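PDB 7DWN: predicted DNA-binding transcriptional regulator from Aliivibrio fischeri ES114, which probably binds the cis-regulatory regions of genes as a tetrameric LysR-type transcription factor and so regulates their transcription. Local coordinates for residues A[171-176]-A[235-240]; A[7-12]-A[72-77]. One frame throughout, in Å; residues are numbered along the deposited sequence.

How the interactions relate
Interaction 2 comes first along the chain and interaction 1 later, in series, with centres about 58 Å apart and nearest atoms about 42 Å apart, on opposite sides of the chain's centre. They share no sheet or helix. Interaction 2 packs helix 5-17, in the N-terminal helix-turn-helix region, on the long helix 61-83; interaction 1 pairs strand 160-174 with strand 238-241 in the LysR substrate-binding domain. They thus lie in the two halves of a LysR-type regulator: the part expected to read DNA, with the helix leading away from it, and the periplasmic-binding-protein-like part, which in relatives senses the effector.

Interaction 1: A[171-176]-A[235-240]; sequences PVSACD and QGIAWL
Strand 171-174 meets strand 238-240 as an antiparallel pair, strongly twisted at 116° between their directions, with axes 4.7 Å apart. V172 and A238 form the hydrogen-bonded pair. The N-H of V172 donates to A238 O (N to O 2.9 Å), tilted from the carbonyl plane. The N-H of A238 donates to V172 O (N to O 3.0 Å), in the carbonyl plane. Beyond them, P171 faces W239 in a non-hydrogen-bonded pair, a place where proline's lack of an N-H costs no bond across to this strand. The proline CB sits over the face of the indole, 3.5 Å from the centroid of the W239 five-membered ring, in a CH-pi contact. The indole N-H is used elsewhere, on L262 O. This pairing sits within the mixed sheet of the periplasmic-binding-protein-like LysR substrate-binding domain, where strand 254-256 also pairs with 160-174. V172 and A238 project to the other side of the sheet from P171 and W239. V172 CG2 touches L240 CD1 at 3.7 Å; the side chains cross at about a right angle, the CB-branched valine suiting the strand and leucine reaching over to its methyl. L240 also packs on L227 and K228 of helix 224-232, and A238 on V231.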
ATOM      1  N   PRO A 171       5.943  39.888  16.079  1.00 44.03           N
ATOM      2  CA  PRO A 171       6.067  40.563  14.779  1.00 48.09           C
ATOM      3  C   PRO A 171       7.270  41.492  14.793  1.00 46.81           C
ATOM      4  O   PRO A 171       7.339  42.429  15.593  1.00 54.42           O
ATOM      5  CB  PRO A 171       4.750  41.336  14.653  1.00 52.07           C
ATOM      6  CG  PRO A 171       4.323  41.572  16.068  1.00 55.25           C
ATOM      7  CD  PRO A 171       4.794  40.378  16.859  1.00 47.12           C
ATOM      8  N   VAL A 172       8.230  41.224  13.912  1.00 42.11           N
ATOM      9  CA  VAL A 172       9.500  41.926  13.933  1.00 46.03           C
ATOM     10  C   VAL A 172       9.829  42.472  12.550  1.00 55.03           C
ATOM     11  O   VAL A 172       9.379  41.959  11.515  1.00 58.92           O
ATOM     12  CB  VAL A 172      10.652  41.032  14.432  1.00 36.21           C
ATOM     13  CG1 VAL A 172      10.429  40.641  15.882  1.00 44.28           C
ATOM     14  CG2 VAL A 172      10.790  39.803  13.549  1.00 26.05           C
ATOM     15  N   SER A 173      10.637  43.535  12.570  1.00 54.51           N
ATOM     16  CA  SER A 173      11.181  44.183  11.387  1.00 60.73           C
ATOM     17  C   SER A 173      12.680  44.379  11.551  1.00 54.14           C
ATOM     18  O   SER A 173      13.202  44.466  12.668  1.00 52.10           O
ATOM     19  CB  SER A 173      10.554  45.558  11.131  1.00 74.06           C
ATOM     20  OG  SER A 173       9.150  45.494  11.133  1.00 80.90           O
ATOM     21  N   ALA A 174      13.362  44.487  10.415  1.00 49.05           N
ATOM     22  CA  ALA A 174      14.765  44.870  10.410  1.00 55.55           C
ATOM     23  C   ALA A 174      14.926  46.294  10.934  1.00 62.18           C
ATOM     24  O   ALA A 174      13.996  47.105  10.908  1.00 55.10           O
ATOM     25  CB  ALA A 174      15.346  44.764   9.001  1.00 47.59           C
ATOM     26  N   CYS A 175      16.129  46.599  11.409  1.00 71.10           N
ATOM     27  CA  CYS A 175      16.435  47.910  11.954  1.00 81.12           C
ATOM     28  C   CYS A 175      17.658  48.491  11.264  1.00 91.27           C
ATOM     29  O   CYS A 175      18.579  47.763  10.882  1.00 89.58           O
ATOM     30  CB  CYS A 175      16.677  47.848  13.465  1.00 85.77           C
ATOM     31  SG  CYS A 175      15.174  47.912  14.445  1.00 84.46           S
ATOM     32  N   ASP A 176      17.660  49.812  11.113  1.00104.10           N
ATOM     33  CA  ASP A 176      18.809  50.488  10.541  1.00112.48           C
ATOM     34  C   ASP A 176      20.006  50.388  11.485  1.00116.62           C
ATOM     35  O   ASP A 176      19.911  49.888  12.611  1.00114.63           O
ATOM     36  CB  ASP A 176      18.476  51.950  10.234  1.00113.32           C
ATOM     37  CG  ASP A 176      17.881  52.679  11.425  1.00115.02           C
ATOM     38  OD1 ASP A 176      18.569  52.807  12.459  1.00115.71           O
ATOM     39  OD2 ASP A 176      16.726  53.142  11.314  1.00115.35           O
ATOM     40  N   GLN A 235      13.658  42.859   3.875  1.00 49.83           N
ATOM     41  CA  GLN A 235      12.687  42.567   2.829  1.00 44.68           C
ATOM     42  C   GLN A 235      11.246  42.699   3.300  1.00 43.69           C
ATOM     43  O   GLN A 235      10.355  42.901   2.469  1.00 43.56           O
ATOM     44  CB  GLN A 235      12.916  41.158   2.275  1.00 44.26           C
ATOM     45  CG  GLN A 235      14.258  40.978   1.587  1.00 43.49           C
ATOM     46  CD  GLN A 235      14.429  41.905   0.397  1.00 54.32           C
ATOM     47  OE1 GLN A 235      15.495  42.491   0.200  1.00 56.22           O
ATOM     48  NE2 GLN A 235      13.378  42.044  -0.403  1.00 56.00           N
ATOM     49  N   GLY A 236      10.996  42.590   4.600  1.00 46.93           N
ATOM     50  CA  GLY A 236       9.644  42.696   5.109  1.00 47.45           C
ATOM     51  C   GLY A 236       9.604  42.370   6.588  1.00 50.50           C
ATOM     52  O   GLY A 236      10.641  42.283   7.251  1.00 60.13           O
ATOM     53  N   ILE A 237       8.387  42.194   7.091  1.00 34.02           N
ATOM     54  CA  ILE A 237       8.164  41.881   8.494  1.00 46.91           C
ATOM     55  C   ILE A 237       7.768  40.420   8.615  1.00 43.56           C
ATOM     56  O   ILE A 237       7.296  39.796   7.661  1.00 43.16           O
ATOM     57  CB  ILE A 237       7.084  42.774   9.131  1.00 40.75           C
ATOM     58  CG1 ILE A 237       5.721  42.497   8.490  1.00 48.51           C
ATOM     59  CG2 ILE A 237       7.458  44.219   8.977  1.00 36.61           C
ATOM     60  CD1 ILE A 237       4.569  42.638   9.452  1.00 59.42           C
ATOM     61  N   ALA A 238       7.939  39.874   9.818  1.00 42.83           N
ATOM     62  CA  ALA A 238       7.474  38.506  10.005  1.00 37.90           C
ATOM     63  C   ALA A 238       7.229  38.231  11.481  1.00 38.77           C
ATOM     64  O   ALA A 238       7.843  38.846  12.351  1.00 38.88           O
ATOM     65  CB  ALA A 238       8.470  37.487   9.438  1.00 35.65           C
ATOM     66  N   TRP A 239       6.317  37.296  11.746  1.00 33.79           N
ATOM     67  CA  TRP A 239       6.080  36.801  13.096  1.00 33.83           C
ATOM     68  C   TRP A 239       7.062  35.666  13.351  1.00 33.56           C
ATOM     69  O   TRP A 239       6.890  34.555  12.843  1.00 39.75           O
ATOM     70  CB  TRP A 239       4.636  36.346  13.270  1.00 40.16           C
ATOM     71  CG  TRP A 239       3.706  37.459  13.638  1.00 44.41           C
ATOM     72  CD1 TRP A 239       3.253  37.771  14.887  1.00 41.33           C
ATOM     73  CD2 TRP A 239       3.124  38.415  12.747  1.00 37.38           C
ATOM     74  NE1 TRP A 239       2.418  38.863  14.827  1.00 41.07           N
ATOM     75  CE2 TRP A 239       2.323  39.276  13.524  1.00 38.30           C
ATOM     76  CE3 TRP A 239       3.202  38.625  11.369  1.00 34.87           C
ATOM     77  CZ2 TRP A 239       1.608  40.335  12.965  1.00 41.07           C
ATOM     78  CZ3 TRP A 239       2.489  39.671  10.816  1.00 35.49           C
ATOM     79  CH2 TRP A 239       1.702  40.512  11.613  1.00 36.13           C
ATOM     80  N   LEU A 240       8.091  35.944  14.132  1.00 32.93           N
ATOM     81  CA  LEU A 240       9.108  34.947  14.401  1.00 33.00           C
ATOM     82  C   LEU A 240       9.043  34.490  15.852  1.00 41.67           C
ATOM     83  O   LEU A 240       8.723  35.291  16.738  1.00 42.58           O
ATOM     84  CB  LEU A 240      10.506  35.499  14.103  1.00 33.29           C
ATOM     85  CG  LEU A 240      10.691  36.004  12.671  1.00 38.83           C
ATOM     86  CD1 LEU A 240      12.107  36.508  12.442  1.00 41.06           C
ATOM     87  CD2 LEU A 240      10.346  34.899  11.691  1.00 33.43           C
TER

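Interaction 2: A[7-12]-A[72-77]; sequences WLEDFL and TLVNQI
L8 and V74 face each other where helix 7-12 crosses helix 72-77 at -127°, with axes 10.1 Å apart, joining helix 5-17 of the LysR-type helix-turn-helix region to the long helix 61-83. The close part is aliphatic: V74 CG2 lies 3.8 Å from L8 CB, while L8 CD1 reaches 3.9 Å to L73 CB and meets the L73 CD1 methyl as the two side chains slant across one another. Leucine suits this place because its long branch spans the gap between axes, whereas the short, CB-branched valine presents two methyls close to its own backbone. With chi1 at 162°, V74 CG1 stands anti to the backbone N and turns toward E9, leaving CG2 for the leucines. L12 is looser, its CD1 only grazing V74 CG2 at 4.1 Å. On the partly exposed side, the bend of E9 at chi2 (-62°) brings OE2 to 3.2 Å from V74 CG1, a close polar-apolar touch and not a bond, the two side chains crossing at about a right angle. L73 and I77 also pack on I77 and L73 of the third subunit, as in the linker-helix pairing of LysR-type dimers. Within the chain, L8 leans on F66 and A70 of helix 61-83, while W7 and F11 turn to helix 31-45.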
ATOM      1  N   TRP A   7      23.266 -18.966  -0.078  1.00 53.33           N
ATOM      2  CA  TRP A   7      22.696 -19.909  -1.036  1.00 57.42           C
ATOM      3  C   TRP A   7      21.650 -19.234  -1.913  1.00 58.32           C
ATOM      4  O   TRP A   7      21.548 -19.534  -3.108  1.00 55.97           O
ATOM      5  CB  TRP A   7      22.080 -21.102  -0.305  1.00 55.32           C
ATOM      6  CG  TRP A   7      23.050 -21.902   0.504  1.00 52.83           C
ATOM      7  CD1 TRP A   7      24.413 -21.846   0.451  1.00 48.58           C
ATOM      8  CD2 TRP A   7      22.725 -22.880   1.498  1.00 49.77           C
ATOM      9  NE1 TRP A   7      24.956 -22.733   1.350  1.00 54.49           N
ATOM     10  CE2 TRP A   7      23.941 -23.379   2.004  1.00 50.23           C
ATOM     11  CE3 TRP A   7      21.524 -23.383   2.009  1.00 49.00           C
ATOM     12  CZ2 TRP A   7      23.991 -24.358   2.996  1.00 42.43           C
ATOM     13  CZ3 TRP A   7      21.575 -24.353   2.994  1.00 42.48           C
ATOM     14  CH2 TRP A   7      22.799 -24.830   3.477  1.00 38.16           C
ATOM     15  N   LEU A   8      20.861 -18.326  -1.334  1.00 50.77           N
ATOM     16  CA  LEU A   8      19.884 -17.582  -2.122  1.00 52.16           C
ATOM     17  C   LEU A   8      20.576 -16.781  -3.217  1.00 52.96           C
ATOM     18  O   LEU A   8      20.147 -16.786  -4.380  1.00 53.65           O
ATOM     19  CB  LEU A   8      19.066 -16.666  -1.210  1.00 49.03           C
ATOM     20  CG  LEU A   8      18.442 -17.325   0.023  1.00 47.05           C
ATOM     21  CD1 LEU A   8      17.834 -16.285   0.954  1.00 42.44           C
ATOM     22  CD2 LEU A   8      17.395 -18.342  -0.393  1.00 40.65           C
ATOM     23  N   GLU A   9      21.667 -16.096  -2.866  1.00 53.02           N
ATOM     24  CA  GLU A   9      22.383 -15.333  -3.887  1.00 63.13           C
ATOM     25  C   GLU A   9      23.041 -16.251  -4.916  1.00 56.49           C
ATOM     26  O   GLU A   9      23.043 -15.944  -6.120  1.00 53.80           O
ATOM     27  CB  GLU A   9      23.414 -14.410  -3.238  1.00 71.42           C
ATOM     28  CG  GLU A   9      22.851 -13.041  -2.865  1.00 83.19           C
ATOM     29  CD  GLU A   9      22.352 -12.257  -4.072  1.00 92.42           C
ATOM     30  OE1 GLU A   9      22.845 -12.500  -5.195  1.00 97.11           O
ATOM     31  OE2 GLU A   9      21.463 -11.396  -3.898  1.00 95.07           O
ATOM     32  N   ASP A  10      23.609 -17.375  -4.463  1.00 48.14           N
ATOM     33  CA  ASP A  10      24.130 -18.385  -5.380  1.00 56.07           C
ATOM     34  C   ASP A  10      23.085 -18.762  -6.422  1.00 53.97           C
ATOM     35  O   ASP A  10      23.359 -18.763  -7.629  1.00 61.32           O
ATOM     36  CB  ASP A  10      24.561 -19.636  -4.604  1.00 61.10           C
ATOM     37  CG  ASP A  10      25.714 -19.375  -3.653  1.00 60.10           C
ATOM     38  OD1 ASP A  10      26.506 -18.446  -3.908  1.00 63.01           O
ATOM     39  OD2 ASP A  10      25.826 -20.103  -2.644  1.00 52.95           O
ATOM     40  N   PHE A  11      21.874 -19.078  -5.961  1.00 43.63           N
ATOM     41  CA  PHE A  11      20.827 -19.540  -6.861  1.00 42.85           C
ATOM     42  C   PHE A  11      20.363 -18.433  -7.801  1.00 50.20           C
ATOM     43  O   PHE A  11      20.076 -18.697  -8.972  1.00 58.67           O
ATOM     44  CB  PHE A  11      19.648 -20.088  -6.061  1.00 46.44           C
ATOM     45  CG  PHE A  11      18.541 -20.617  -6.915  1.00 47.87           C
ATOM     46  CD1 PHE A  11      18.684 -21.818  -7.588  1.00 48.34           C
ATOM     47  CD2 PHE A  11      17.359 -19.910  -7.055  1.00 47.05           C
ATOM     48  CE1 PHE A  11      17.667 -22.309  -8.382  1.00 52.60           C
ATOM     49  CE2 PHE A  11      16.336 -20.394  -7.846  1.00 51.66           C
ATOM     50  CZ  PHE A  11      16.489 -21.597  -8.510  1.00 48.27           C
ATOM     51  N   LEU A  12      20.285 -17.191  -7.315  1.00 48.36           N
ATOM     52  CA  LEU A  12      19.891 -16.094  -8.199  1.00 45.20           C
ATOM     53  C   LEU A  12      20.907 -15.902  -9.325  1.00 54.20           C
ATOM     54  O   LEU A  12      20.537 -15.762 -10.503  1.00 56.90           O
ATOM     55  CB  LEU A  12      19.719 -14.802  -7.396  1.00 44.51           C
ATOM     56  CG  LEU A  12      18.540 -14.756  -6.419  1.00 47.73           C
ATOM     57  CD1 LEU A  12      18.608 -13.516  -5.538  1.00 51.56           C
ATOM     58  CD2 LEU A  12      17.216 -14.805  -7.167  1.00 43.35           C
ATOM     59  N   THR A  72      12.768 -12.206  -3.111  1.00 52.49           N
ATOM     60  CA  THR A  72      12.022 -11.587  -2.020  1.00 49.49           C
ATOM     61  C   THR A  72      12.832 -11.594  -0.729  1.00 45.55           C
ATOM     62  O   THR A  72      12.967 -10.562  -0.061  1.00 41.03           O
ATOM     63  CB  THR A  72      10.690 -12.316  -1.821  1.00 50.34           C
ATOM     64  OG1 THR A  72       9.876 -12.163  -2.990  1.00 54.79           O
ATOM     65  CG2 THR A  72       9.949 -11.767  -0.609  1.00 37.03           C
ATOM     66  N   LEU A  73      13.397 -12.753  -0.376  1.00 36.13           N
ATOM     67  CA  LEU A  73      14.153 -12.868   0.867  1.00 38.31           C
ATOM     68  C   LEU A  73      15.405 -11.999   0.851  1.00 44.27           C
ATOM     69  O   LEU A  73      15.742 -11.376   1.861  1.00 48.44           O
ATOM     70  CB  LEU A  73      14.521 -14.329   1.121  1.00 46.00           C
ATOM     71  CG  LEU A  73      13.381 -15.267   1.515  1.00 51.39           C
ATOM     72  CD1 LEU A  73      13.844 -16.709   1.436  1.00 46.21           C
ATOM     73  CD2 LEU A  73      12.885 -14.937   2.913  1.00 54.66           C
ATOM     74  N   VAL A  74      16.106 -11.937  -0.282  1.00 49.85           N
ATOM     75  CA  VAL A  74      17.340 -11.159  -0.344  1.00 51.74           C
ATOM     76  C   VAL A  74      17.041  -9.668  -0.246  1.00 55.33           C
ATOM     77  O   VAL A  74      17.721  -8.930   0.482  1.00 55.25           O
ATOM     78  CB  VAL A  74      18.123 -11.505  -1.623  1.00 55.85           C
ATOM     79  CG1 VAL A  74      19.153 -10.430  -1.924  1.00 62.51           C
ATOM     80  CG2 VAL A  74      18.797 -12.862  -1.477  1.00 46.89           C
ATOM     81  N   ASN A  75      16.020  -9.197  -0.969  1.00 59.12           N
ATOM     82  CA  ASN A  75      15.656  -7.788  -0.866  1.00 64.60           C
ATOM     83  C   ASN A  75      15.152  -7.455   0.532  1.00 66.33           C
ATOM     84  O   ASN A  75      15.416  -6.364   1.052  1.00 69.99           O
ATOM     85  CB  ASN A  75      14.613  -7.428  -1.926  1.00 59.13           C
ATOM     86  CG  ASN A  75      15.224  -7.252  -3.306  1.00 55.46           C
ATOM     87  OD1 ASN A  75      16.403  -6.918  -3.438  1.00 55.75           O
ATOM     88  ND2 ASN A  75      14.422  -7.474  -4.344  1.00 50.61           N
ATOM     89  N   GLN A  76      14.443  -8.392   1.171  1.00 60.79           N
ATOM     90  CA  GLN A  76      13.989  -8.163   2.539  1.00 58.41           C
ATOM     91  C   GLN A  76      15.164  -8.097   3.508  1.00 58.22           C
ATOM     92  O   GLN A  76      15.156  -7.295   4.447  1.00 61.62           O
ATOM     93  CB  GLN A  76      13.007  -9.260   2.949  1.00 57.47           C
ATOM     94  CG  GLN A  76      12.357  -9.025   4.296  1.00 66.80           C
ATOM     95  CD  GLN A  76      11.631  -7.696   4.362  1.00 72.94           C
ATOM     96  OE1 GLN A  76      10.630  -7.485   3.675  1.00 73.74           O
ATOM     97  NE2 GLN A  76      12.136  -6.786   5.188  1.00 69.32           N
ATOM     98  N   ILE A  77      16.187  -8.927   3.289  1.00 56.03           N
ATOM     99  CA  ILE A  77      17.389  -8.883   4.118  1.00 55.51           C
ATOM    100  C   ILE A  77      18.085  -7.536   3.966  1.00 60.26           C
ATOM    101  O   ILE A  77      18.482  -6.904   4.952  1.00 53.51           O
ATOM    102  CB  ILE A  77      18.331 -10.048   3.753  1.00 51.79           C
ATOM    103  CG1 ILE A  77      17.776 -11.378   4.264  1.00 50.75           C
ATOM    104  CG2 ILE A  77      19.736  -9.810   4.294  1.00 44.97           C
ATOM    105  CD1 ILE A  77      18.539 -12.587   3.759  1.00 39.01           C
TER